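Local coordinates for protein benzoylformate Decarboxylase (Polynucleobacter necessarius, PDB 4K9Q) that probably decarboxylates benzoylformate, using thiamine diphosphate and magnesium as cofactors in the manner of its enzyme family, at residues A[17-28]-A[64-72]; A[46-55]-A[77-88]. One frame throughout, in Å; residues are numbered along the deposited sequence.

Contact 1 (A[17-28]-A[64-72]). With TPP (thiamine diphosphate), chain D.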
loop_
_atom_site.group_PDB
_atom_site.type_symbol
_atom_site.label_atom_id
_atom_site.label_comp_id
_atom_site.label_asym_id
_atom_site.label_seq_id
_atom_site.Cartn_x
_atom_site.Cartn_y
_atom_site.Cartn_z
ATOM N N VAL A 17 5.562 2.632 30.428
ATOM C CA VAL A 17 4.388 2.151 29.709
ATOM C C VAL A 17 4.098 0.752 30.240
ATOM O O VAL A 17 4.655 -0.235 29.756
ATOM C CB VAL A 17 4.661 2.137 28.190
ATOM C CG1 VAL A 17 3.477 1.554 27.415
ATOM C CG2 VAL A 17 4.968 3.562 27.709
ATOM N N THR A 18 3.250 0.667 31.260
ATOM C CA THR A 18 3.084 -0.604 31.967
ATOM C C THR A 18 1.635 -1.102 32.006
ATOM O O THR A 18 1.285 -1.969 32.814
ATOM C CB THR A 18 3.673 -0.544 33.398
ATOM O OG1 THR A 18 2.965 0.431 34.167
ATOM C CG2 THR A 18 5.155 -0.161 33.345
ATOM N N THR A 19 0.801 -0.556 31.128
ATOM C CA THR A 19 -0.553 -1.067 30.965
ATOM C C THR A 19 -0.743 -1.681 29.588
ATOM O O THR A 19 -0.397 -1.074 28.577
ATOM C CB THR A 19 -1.623 0.018 31.184
ATOM O OG1 THR A 19 -1.458 0.584 32.491
ATOM C CG2 THR A 19 -3.026 -0.595 31.080
ATOM N N VAL A 20 -1.308 -2.889 29.566
ATOM C CA VAL A 20 -1.650 -3.581 28.337
ATOM C C VAL A 20 -3.159 -3.815 28.319
ATOM O O VAL A 20 -3.693 -4.474 29.212
ATOM C CB VAL A 20 -0.949 -4.967 28.252
ATOM C CG1 VAL A 20 -1.411 -5.715 27.003
ATOM C CG2 VAL A 20 0.586 -4.829 28.280
ATOM N N VAL A 21 -3.857 -3.268 27.330
ATOM C CA VAL A 21 -5.257 -3.627 27.139
ATOM C C VAL A 21 -5.291 -4.674 26.027
ATOM O O VAL A 21 -4.635 -4.519 24.999
ATOM C CB VAL A 21 -6.123 -2.411 26.746
ATOM C CG1 VAL A 21 -7.603 -2.793 26.789
ATOM C CG2 VAL A 21 -5.841 -1.224 27.665
ATOM N N GLY A 22 -6.015 -5.764 26.224
ATOM C CA GLY A 22 -5.891 -6.862 25.281
ATOM C C GLY A 22 -7.117 -7.743 25.158
ATOM O O GLY A 22 -8.031 -7.717 25.988
ATOM N N ASN A 23 -7.128 -8.510 24.084
ATOM C CA ASN A 23 -7.976 -9.681 23.974
ATOM C C ASN A 23 -7.049 -10.773 23.451
ATOM O O ASN A 23 -6.497 -10.650 22.345
ATOM C CB ASN A 23 -9.139 -9.422 23.022
ATOM C CG ASN A 23 -10.013 -10.652 22.834
ATOM O OD1 ASN A 23 -9.863 -11.391 21.859
ATOM N ND2 ASN A 23 -10.927 -10.877 23.773
ATOM N N PRO A 24 -6.810 -11.814 24.262
ATOM C CA PRO A 24 -5.714 -12.742 23.976
ATOM C C PRO A 24 -6.020 -13.768 22.879
ATOM O O PRO A 24 -7.181 -14.048 22.589
ATOM C CB PRO A 24 -5.506 -13.447 25.324
ATOM C CG PRO A 24 -6.862 -13.448 25.944
ATOM C CD PRO A 24 -7.480 -12.126 25.540
ATOM N N GLY A 25 -4.960 -14.310 22.278
ATOM C CA GLY A 25 -5.058 -15.410 21.336
ATOM C C GLY A 25 -3.790 -16.237 21.452
ATOM O O GLY A 25 -2.886 -15.881 22.206
ATOM N N SER A 26 -3.710 -17.334 20.700
ATOM C CA SER A 26 -2.597 -18.262 20.827
ATOM C C SER A 26 -1.266 -17.600 20.500
ATOM O O SER A 26 -0.248 -17.897 21.125
ATOM C CB SER A 26 -2.802 -19.487 19.930
ATOM O OG SER A 26 -2.729 -19.130 18.564
ATOM N N THR A 27 -1.283 -16.695 19.524
ATOM C CA THR A 27 -0.056 -16.053 19.051
ATOM C C THR A 27 0.453 -14.951 19.986
ATOM O O THR A 27 1.539 -14.402 19.771
ATOM C CB THR A 27 -0.253 -15.483 17.629
ATOM O OG1 THR A 27 -1.442 -14.684 17.603
ATOM C CG2 THR A 27 -0.408 -16.611 16.633
ATOM N N GLU A 28 -0.320 -14.649 21.031
ATOM C CA GLU A 28 0.079 -13.666 22.038
ATOM C C GLU A 28 0.492 -14.321 23.365
ATOM O O GLU A 28 0.997 -13.654 24.263
ATOM C CB GLU A 28 -1.060 -12.681 22.308
ATOM C CG GLU A 28 -1.442 -11.809 21.107
ATOM C CD GLU A 28 -2.062 -12.607 19.967
ATOM O OE1 GLU A 28 -3.014 -13.362 20.231
ATOM O OE2 GLU A 28 -1.608 -12.481 18.806
ATOM N N PRO A 64 1.759 6.627 26.230
ATOM C CA PRO A 64 1.253 5.468 25.492
ATOM C C PRO A 64 0.650 4.399 26.397
ATOM O O PRO A 64 0.985 4.281 27.577
ATOM C CB PRO A 64 2.507 4.924 24.801
ATOM C CG PRO A 64 3.432 6.111 24.700
ATOM C CD PRO A 64 3.189 6.867 25.970
ATOM N N VAL A 65 -0.257 3.632 25.812
ATOM C CA VAL A 65 -0.773 2.414 26.406
ATOM C C VAL A 65 -0.567 1.342 25.337
ATOM O O VAL A 65 -0.650 1.634 24.146
ATOM C CB VAL A 65 -2.271 2.550 26.751
ATOM C CG1 VAL A 65 -2.843 1.188 27.173
ATOM C CG2 VAL A 65 -2.472 3.597 27.855
ATOM N N ILE A 66 -0.250 0.119 25.749
ATOM C CA ILE A 66 -0.090 -0.973 24.796
ATOM C C ILE A 66 -1.416 -1.685 24.561
ATOM O O ILE A 66 -2.144 -1.989 25.507
ATOM C CB ILE A 66 0.949 -1.993 25.276
ATOM C CG1 ILE A 66 2.339 -1.348 25.282
ATOM C CG2 ILE A 66 0.936 -3.219 24.379
ATOM C CD1 ILE A 66 3.380 -2.217 25.905
ATOM N N VAL A 67 -1.732 -1.911 23.291
ATOM C CA VAL A 67 -2.838 -2.758 22.883
ATOM C C VAL A 67 -2.214 -4.084 22.434
ATOM O O VAL A 67 -1.231 -4.094 21.701
ATOM C CB VAL A 67 -3.627 -2.104 21.718
ATOM C CG1 VAL A 67 -4.517 -3.125 21.006
ATOM C CG2 VAL A 67 -4.458 -0.928 22.236
ATOM N N ASN A 68 -2.754 -5.204 22.896
ATOM C CA ASN A 68 -2.257 -6.512 22.472
ATOM C C ASN A 68 -3.440 -7.317 21.957
ATOM O O ASN A 68 -4.326 -7.694 22.729
ATOM C CB ASN A 68 -1.565 -7.233 23.633
ATOM C CG ASN A 68 -0.878 -8.524 23.205
ATOM O OD1 ASN A 68 -1.123 -9.586 23.785
ATOM N ND2 ASN A 68 -0.003 -8.438 22.203
ATOM N N ILE A 69 -3.468 -7.552 20.648
ATOM C CA ILE A 69 -4.578 -8.263 20.033
ATOM C C ILE A 69 -4.095 -9.391 19.131
ATOM O O ILE A 69 -2.889 -9.550 18.903
ATOM C CB ILE A 69 -5.526 -7.299 19.297
ATOM C CG1 ILE A 69 -4.782 -6.536 18.192
ATOM C CG2 ILE A 69 -6.178 -6.328 20.292
ATOM C CD1 ILE A 69 -5.611 -5.393 17.601
ATOM N N HIS A 70 -5.040 -10.176 18.631
ATOM C CA HIS A 70 -4.711 -11.470 18.053
ATOM C C HIS A 70 -4.603 -11.422 16.538
ATOM O O HIS A 70 -5.605 -11.510 15.839
ATOM C CB HIS A 70 -5.764 -12.501 18.444
ATOM C CG HIS A 70 -5.515 -13.865 17.874
ATOM N ND1 HIS A 70 -4.351 -14.569 18.102
ATOM C CD2 HIS A 70 -6.287 -14.655 17.092
ATOM C CE1 HIS A 70 -4.421 -15.738 17.490
ATOM N NE2 HIS A 70 -5.590 -15.818 16.878
ATOM N N THR A 71 -3.371 -11.320 16.052
ATOM C CA THR A 71 -3.064 -11.395 14.625
ATOM C C THR A 71 -4.016 -10.557 13.739
ATOM O O THR A 71 -4.476 -9.489 14.158
ATOM C CB THR A 71 -2.864 -12.882 14.186
ATOM O OG1 THR A 71 -2.387 -12.946 12.834
ATOM C CG2 THR A 71 -4.143 -13.719 14.344
ATOM N N GLY A 72 -4.262 -10.989 12.507
ATOM C CA GLY A 72 -5.061 -10.200 11.577
ATOM C C GLY A 72 -6.524 -10.144 11.973
ATOM O O GLY A 72 -7.216 -9.160 11.698
HETATM N "N1'" TPP D . -9.987 -12.583 18.726
HETATM C "C2'" TPP D . -10.475 -12.929 17.476
HETATM C CM2 TPP D . -11.245 -11.934 16.660
HETATM N "N3'" TPP D . -10.249 -14.187 16.951
HETATM C "C4'" TPP D . -9.539 -15.112 17.676
HETATM N "N4'" TPP D . -9.311 -16.318 17.158
HETATM C "C5'" TPP D . -9.074 -14.786 18.950
HETATM C "C6'" TPP D . -9.281 -13.511 19.476
HETATM C "C7'" TPP D . -8.293 -15.800 19.745
HETATM N N3 TPP D . -9.036 -16.931 20.283
HETATM C C2 TPP D . -9.047 -18.202 19.731
HETATM S S1 TPP D . -9.926 -19.271 20.553
HETATM C C5 TPP D . -10.321 -18.157 21.655
HETATM C C4 TPP D . -9.772 -16.899 21.426
HETATM C CM4 TPP D . -9.973 -15.678 22.287
HETATM C C6 TPP D . -11.187 -18.622 22.792
HETATM C C7 TPP D . -12.565 -19.126 22.395
HETATM O O7 TPP D . -13.268 -19.253 23.610
HETATM P PA TPP D . -14.761 -19.847 23.662
HETATM O O1A TPP D . -15.549 -19.280 22.517
HETATM O O2A TPP D . -15.400 -19.527 24.976
HETATM O O3A TPP D . -14.573 -21.410 23.336
HETATM P PB TPP D . -13.938 -22.556 24.268
HETATM O O1B TPP D . -12.511 -22.698 23.847
HETATM O O2B TPP D . -14.722 -23.814 23.968
HETATM O O3B TPP D . -14.001 -22.176 25.713
HETATM O O HOH W 1 0.696 2.406 29.772
HETATM O O HOH W 2 -7.529 -10.082 19.836
#
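Val20 and Ile66 pair side by side as neighbouring parallel strands, 19-22 and 66-69, of the sheet in the N-terminal thiamine diphosphate-binding domain. The short axes diverge by 34°, yet the ladder runs in register from Ile66 N to Thr19 O, through Val21 N to Ile66 O (2.8 Å) and Asn68 N to Val21 O, and on to Asn23 N with Asn68 O. On one face Val20 forks over its neighbours: CG1 settles 3.7 Å from Asn68 CB, while CG2 leans on Ile66 CB. Farther back, Val17 CG1 lies across Ile66 CG1 at 3.8 Å, the two side chains meeting nearly at right angles. On the other face Val21 CG2 meets Val65 CG1 at 3.9 Å. The hollows are glycines. A CB on Gly25 would fall about 2.1 Å from His70 ND1, and one on Gly22 would press into Asn68 O. Glu28 folds back toward the end of strand 66-69 because its chain bends at chi2 (67°), bringing OE1 to His70 ND1 at 2.8 Å through the syn lone pair. The carboxylate stands 80° from the imidazole plane and meets it at the edge, while Thr71 CG2 lies over one face, 3.5 Å above the ring plane, and C7' of the cofactor lies over the opposite face. Thr27 OG1 donates to Glu28 OE2, which also receives a weak bond from Thr71 N. The His-carboxylate bond therefore fixes the rotation of a ring held on both faces, so that CD2, not ND1, is the ring atom nearest the aminopyrimidine.

Contact 2 (A[46-55]-A[77-88]). With TPP (thiamine diphosphate), chain D.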
loop_
_atom_site.group_PDB
_atom_site.type_symbol
_atom_site.label_atom_id
_atom_site.label_comp_id
_atom_site.label_asym_id
_atom_site.label_seq_id
_atom_site.Cartn_x
_atom_site.Cartn_y
_atom_site.Cartn_z
ATOM N N GLN A 46 -13.927 -7.748 22.949
ATOM C CA GLN A 46 -13.868 -7.568 21.499
ATOM C C GLN A 46 -12.887 -6.434 21.208
ATOM O O GLN A 46 -12.728 -5.527 22.030
ATOM C CB GLN A 46 -15.265 -7.270 20.934
ATOM C CG GLN A 46 -15.442 -7.629 19.458
ATOM C CD GLN A 46 -15.257 -6.440 18.528
ATOM O OE1 GLN A 46 -14.925 -5.335 18.968
ATOM N NE2 GLN A 46 -15.492 -6.658 17.237
ATOM N N GLU A 47 -12.210 -6.493 20.061
ATOM C CA GLU A 47 -11.051 -5.641 19.840
ATOM C C GLU A 47 -11.341 -4.157 19.608
ATOM O O GLU A 47 -10.481 -3.319 19.855
ATOM C CB GLU A 47 -10.162 -6.226 18.737
ATOM C CG GLU A 47 -9.570 -7.587 19.103
ATOM C CD GLU A 47 -10.487 -8.772 18.795
ATOM O OE1 GLU A 47 -11.679 -8.568 18.452
ATOM O OE2 GLU A 47 -9.997 -9.921 18.909
ATOM N N ALA A 48 -12.541 -3.813 19.144
ATOM C CA ALA A 48 -12.896 -2.401 19.069
ATOM C C ALA A 48 -12.853 -1.815 20.482
ATOM O O ALA A 48 -12.349 -0.707 20.689
ATOM C CB ALA A 48 -14.278 -2.212 18.439
ATOM N N SER A 49 -13.371 -2.563 21.461
ATOM C CA SER A 49 -13.349 -2.081 22.843
ATOM C C SER A 49 -11.917 -2.015 23.376
ATOM O O SER A 49 -11.563 -1.076 24.084
ATOM C CB SER A 49 -14.229 -2.943 23.752
ATOM O OG SER A 49 -15.607 -2.645 23.540
ATOM N N VAL A 50 -11.099 -3.009 23.038
ATOM C CA VAL A 50 -9.696 -3.019 23.460
ATOM C C VAL A 50 -8.994 -1.707 23.086
ATOM O O VAL A 50 -8.388 -1.042 23.931
ATOM C CB VAL A 50 -8.933 -4.188 22.821
ATOM C CG1 VAL A 50 -7.436 -4.057 23.095
ATOM C CG2 VAL A 50 -9.473 -5.537 23.346
ATOM N N VAL A 51 -9.102 -1.329 21.818
ATOM C CA VAL A 51 -8.431 -0.130 21.332
ATOM C C VAL A 51 -9.019 1.134 21.970
ATOM O O VAL A 51 -8.278 2.015 22.408
ATOM C CB VAL A 51 -8.479 -0.060 19.801
ATOM C CG1 VAL A 51 -7.975 1.306 19.296
ATOM C CG2 VAL A 51 -7.623 -1.182 19.218
ATOM N N ALA A 52 -10.343 1.220 22.042
ATOM C CA ALA A 52 -10.964 2.422 22.610
ATOM C C ALA A 52 -10.677 2.611 24.113
ATOM O O ALA A 52 -10.488 3.730 24.579
ATOM C CB ALA A 52 -12.471 2.444 22.322
ATOM N N ILE A 53 -10.659 1.518 24.867
ATOM C CA ILE A 53 -10.282 1.569 26.284
ATOM C C ILE A 53 -8.853 2.114 26.413
ATOM O O ILE A 53 -8.575 3.021 27.214
ATOM C CB ILE A 53 -10.396 0.174 26.921
ATOM C CG1 ILE A 53 -11.869 -0.239 27.004
ATOM C CG2 ILE A 53 -9.769 0.155 28.319
ATOM C CD1 ILE A 53 -12.064 -1.709 27.403
ATOM N N ALA A 54 -7.940 1.558 25.628
ATOM C CA ALA A 54 -6.561 2.032 25.627
ATOM C C ALA A 54 -6.468 3.517 25.248
ATOM O O ALA A 54 -5.692 4.269 25.830
ATOM C CB ALA A 54 -5.703 1.177 24.689
ATOM N N ASP A 55 -7.269 3.928 24.273
ATOM C CA ASP A 55 -7.304 5.311 23.800
ATOM C C ASP A 55 -7.723 6.222 24.961
ATOM O O ASP A 55 -7.014 7.168 25.312
ATOM C CB ASP A 55 -8.280 5.414 22.618
ATOM C CG ASP A 55 -8.166 6.724 21.854
ATOM O OD1 ASP A 55 -7.593 7.692 22.381
ATOM O OD2 ASP A 55 -8.685 6.787 20.712
ATOM N N ASN A 77 -10.928 -6.541 13.621
ATOM C CA ASN A 77 -12.032 -6.093 14.472
ATOM C C ASN A 77 -11.780 -4.709 15.064
ATOM O O ASN A 77 -12.727 -3.989 15.426
ATOM C CB ASN A 77 -12.289 -7.093 15.603
ATOM C CG ASN A 77 -13.058 -8.318 15.140
ATOM O OD1 ASN A 77 -13.552 -8.362 14.011
ATOM N ND2 ASN A 77 -13.170 -9.315 16.012
ATOM N N ALA A 78 -10.501 -4.358 15.202
ATOM C CA ALA A 78 -10.113 -3.093 15.822
ATOM C C ALA A 78 -9.990 -1.889 14.879
ATOM O O ALA A 78 -9.738 -0.780 15.350
ATOM C CB ALA A 78 -8.796 -3.270 16.583
ATOM N N MET A 79 -10.129 -2.086 13.570
ATOM C CA MET A 79 -9.723 -1.031 12.630
ATOM C C MET A 79 -10.528 0.277 12.709
ATOM O O MET A 79 -9.991 1.362 12.424
ATOM C CB MET A 79 -9.660 -1.545 11.180
ATOM C CG MET A 79 -8.419 -2.354 10.868
ATOM S SD MET A 79 -6.879 -1.456 11.152
ATOM C CE MET A 79 -7.138 0.064 10.239
ATOM N N GLY A 80 -11.809 0.184 13.065
ATOM C CA GLY A 80 -12.631 1.378 13.206
ATOM C C GLY A 80 -12.149 2.230 14.376
ATOM O O GLY A 80 -11.976 3.445 14.265
ATOM N N CYS A 81 -11.912 1.597 15.513
ATOM C CA CYS A 81 -11.395 2.340 16.647
ATOM C C CYS A 81 -9.940 2.784 16.446
ATOM O O CYS A 81 -9.520 3.777 17.016
ATOM C CB CYS A 81 -11.608 1.571 17.949
ATOM S SG CYS A 81 -13.344 1.696 18.467
ATOM N N LEU A 82 -9.186 2.077 15.615
ATOM C CA LEU A 82 -7.825 2.510 15.323
ATOM C C LEU A 82 -7.852 3.792 14.471
ATOM O O LEU A 82 -7.117 4.732 14.734
ATOM C CB LEU A 82 -7.042 1.391 14.639
ATOM C CG LEU A 82 -5.591 1.737 14.296
ATOM C CD1 LEU A 82 -4.862 2.270 15.516
ATOM C CD2 LEU A 82 -4.890 0.491 13.755
ATOM N N LEU A 83 -8.723 3.831 13.461
ATOM C CA LEU A 83 -8.949 5.060 12.708
ATOM C C LEU A 83 -9.221 6.197 13.694
ATOM O O LEU A 83 -8.648 7.281 13.599
ATOM C CB LEU A 83 -10.128 4.872 11.737
ATOM C CG LEU A 83 -10.578 5.993 10.793
ATOM C CD1 LEU A 83 -11.454 5.429 9.678
ATOM C CD2 LEU A 83 -11.342 7.075 11.546
ATOM N N THR A 84 -10.081 5.943 14.674
ATOM C CA THR A 84 -10.441 6.987 15.622
ATOM C C THR A 84 -9.252 7.400 16.505
ATOM O O THR A 84 -9.031 8.591 16.744
ATOM C CB THR A 84 -11.647 6.557 16.456
ATOM O OG1 THR A 84 -12.764 6.350 15.575
ATOM C CG2 THR A 84 -11.989 7.613 17.511
ATOM N N ALA A 85 -8.471 6.426 16.969
ATOM C CA ALA A 85 -7.262 6.749 17.744
ATOM C C ALA A 85 -6.306 7.628 16.928
ATOM O O ALA A 85 -5.692 8.559 17.452
ATOM C CB ALA A 85 -6.558 5.477 18.190
ATOM N N TYR A 86 -6.179 7.331 15.639
ATOM C CA TYR A 86 -5.327 8.112 14.756
ATOM C C TYR A 86 -5.825 9.559 14.681
ATOM O O TYR A 86 -5.040 10.497 14.813
ATOM C CB TYR A 86 -5.307 7.481 13.356
ATOM C CG TYR A 86 -4.342 8.120 12.397
ATOM C CD1 TYR A 86 -4.742 9.185 11.591
ATOM C CD2 TYR A 86 -3.028 7.649 12.282
ATOM C CE1 TYR A 86 -3.854 9.775 10.688
ATOM C CE2 TYR A 86 -2.136 8.236 11.389
ATOM C CZ TYR A 86 -2.557 9.291 10.600
ATOM O OH TYR A 86 -1.680 9.868 9.713
ATOM N N GLN A 87 -7.127 9.749 14.481
ATOM C CA GLN A 87 -7.660 11.106 14.361
ATOM C C GLN A 87 -7.690 11.850 15.707
ATOM O O GLN A 87 -7.614 13.075 15.740
ATOM C CB GLN A 87 -9.026 11.100 13.645
ATOM C CG GLN A 87 -8.891 10.573 12.206
ATOM C CD GLN A 87 -10.089 10.844 11.328
ATOM O OE1 GLN A 87 -11.226 10.843 11.792
ATOM N NE2 GLN A 87 -9.837 11.075 10.035
ATOM N N ASN A 88 -7.761 11.097 16.803
ATOM C CA ASN A 88 -7.646 11.642 18.168
ATOM C C ASN A 88 -6.199 12.054 18.480
ATOM O O ASN A 88 -5.944 12.742 19.479
ATOM C CB ASN A 88 -8.044 10.584 19.207
ATOM C CG ASN A 88 -9.551 10.403 19.346
ATOM O OD1 ASN A 88 -10.353 11.223 18.881
ATOM N ND2 ASN A 88 -9.943 9.316 20.010
HETATM N "N1'" TPP D . -9.987 -12.583 18.726
HETATM C "C2'" TPP D . -10.475 -12.929 17.476
HETATM C CM2 TPP D . -11.245 -11.934 16.660
HETATM N "N3'" TPP D . -10.249 -14.187 16.951
HETATM C "C4'" TPP D . -9.539 -15.112 17.676
HETATM N "N4'" TPP D . -9.311 -16.318 17.158
HETATM C "C5'" TPP D . -9.074 -14.786 18.950
HETATM C "C6'" TPP D . -9.281 -13.511 19.476
HETATM C "C7'" TPP D . -8.293 -15.800 19.745
HETATM N N3 TPP D . -9.036 -16.931 20.283
HETATM C C2 TPP D . -9.047 -18.202 19.731
HETATM S S1 TPP D . -9.926 -19.271 20.553
HETATM C C5 TPP D . -10.321 -18.157 21.655
HETATM C C4 TPP D . -9.772 -16.899 21.426
HETATM C CM4 TPP D . -9.973 -15.678 22.287
HETATM C C6 TPP D . -11.187 -18.622 22.792
HETATM C C7 TPP D . -12.565 -19.126 22.395
HETATM O O7 TPP D . -13.268 -19.253 23.610
HETATM P PA TPP D . -14.761 -19.847 23.662
HETATM O O1A TPP D . -15.549 -19.280 22.517
HETATM O O2A TPP D . -15.400 -19.527 24.976
HETATM O O3A TPP D . -14.573 -21.410 23.336
HETATM P PB TPP D . -13.938 -22.556 24.268
HETATM O O1B TPP D . -12.511 -22.698 23.847
HETATM O O2B TPP D . -14.722 -23.814 23.968
HETATM O O3B TPP D . -14.001 -22.176 25.713
HETATM O O HOH W 3 -15.442 -4.676 15.042
HETATM O O HOH W 4 -9.458 4.216 19.788
#
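Val51 and Ala78 mark the tight seam between two nearly parallel helices, 47-55 and 79-88, of the alpha/beta N-terminal domain; the first belongs to the beta-alpha-beta crossover leading from strand 40-43 to strand 66-69. Their axes approach to 8.1 Å at 19°. Small residues allow this: the CA atoms of Ala48 and Ala78 are 4.3 Å apart, Val51 CG2 rests 3.6 Å from Ala78 CB, and Val51 CG1 lies along Cys81 CB. Cys81 SG rests against the methyls of both Ala48 and Ala52, 4.0 Å from Ala52 CB. Toward either end the direct packing gives way to polar groups and buried water. At the cofactor end Gln46 caps its helix by accepting from Ala48 N, and a water joins Gln46 NE2 to Asn77 O. Glu47, bent at chi2 (85°), divides its carboxylate between two partners: OE1 takes Asn77 ND2 at 3.0 Å, met from 40° above the carboxylate plane, and OE2 lies 2.7 Å from N1' of the cofactor, consistent with the glutamate that thiamine diphosphate enzymes place against this nitrogen. With an alanine here, N1' would probably lose its carboxylate neighbour and the Asn77 amide would be free to turn. The far end is looser, Asp55 and Ala85 having CA atoms 6.2 Å apart, and a second water bridges Asp55 OD2 to Cys81 O. Asp55 is further tied through OD1 to Thr90 and through OD2 to Trp402, and that same OD2 accepts from Asn88 ND2 at 2.9 Å, the donor reaching it on the syn side but well out of the carboxylate plane.

Both contacts are buried in one domain, but contact 1 builds its sheet while contact 2 packs helices beside it. Helix 47-61 connects them: Val50 sits on Val21, and Ala54 CB lies 3.5 Å from Val67 CG2, so one face of the strand pair in contact 1 is covered by the helix of contact 2. Backbone hydrogen bonds knit contact 1, whereas in contact 2 the direct hydrogen bonds come from side chains at the two ends, with small apolar residues between; waters bridge both. At one end each reaches the same thiamine diphosphate, contact 1 through an imidazole, contact 2 through a carboxylate; Ser431 and Gly460 of the second subunit also hold it, placing that end of both at the subunit interface.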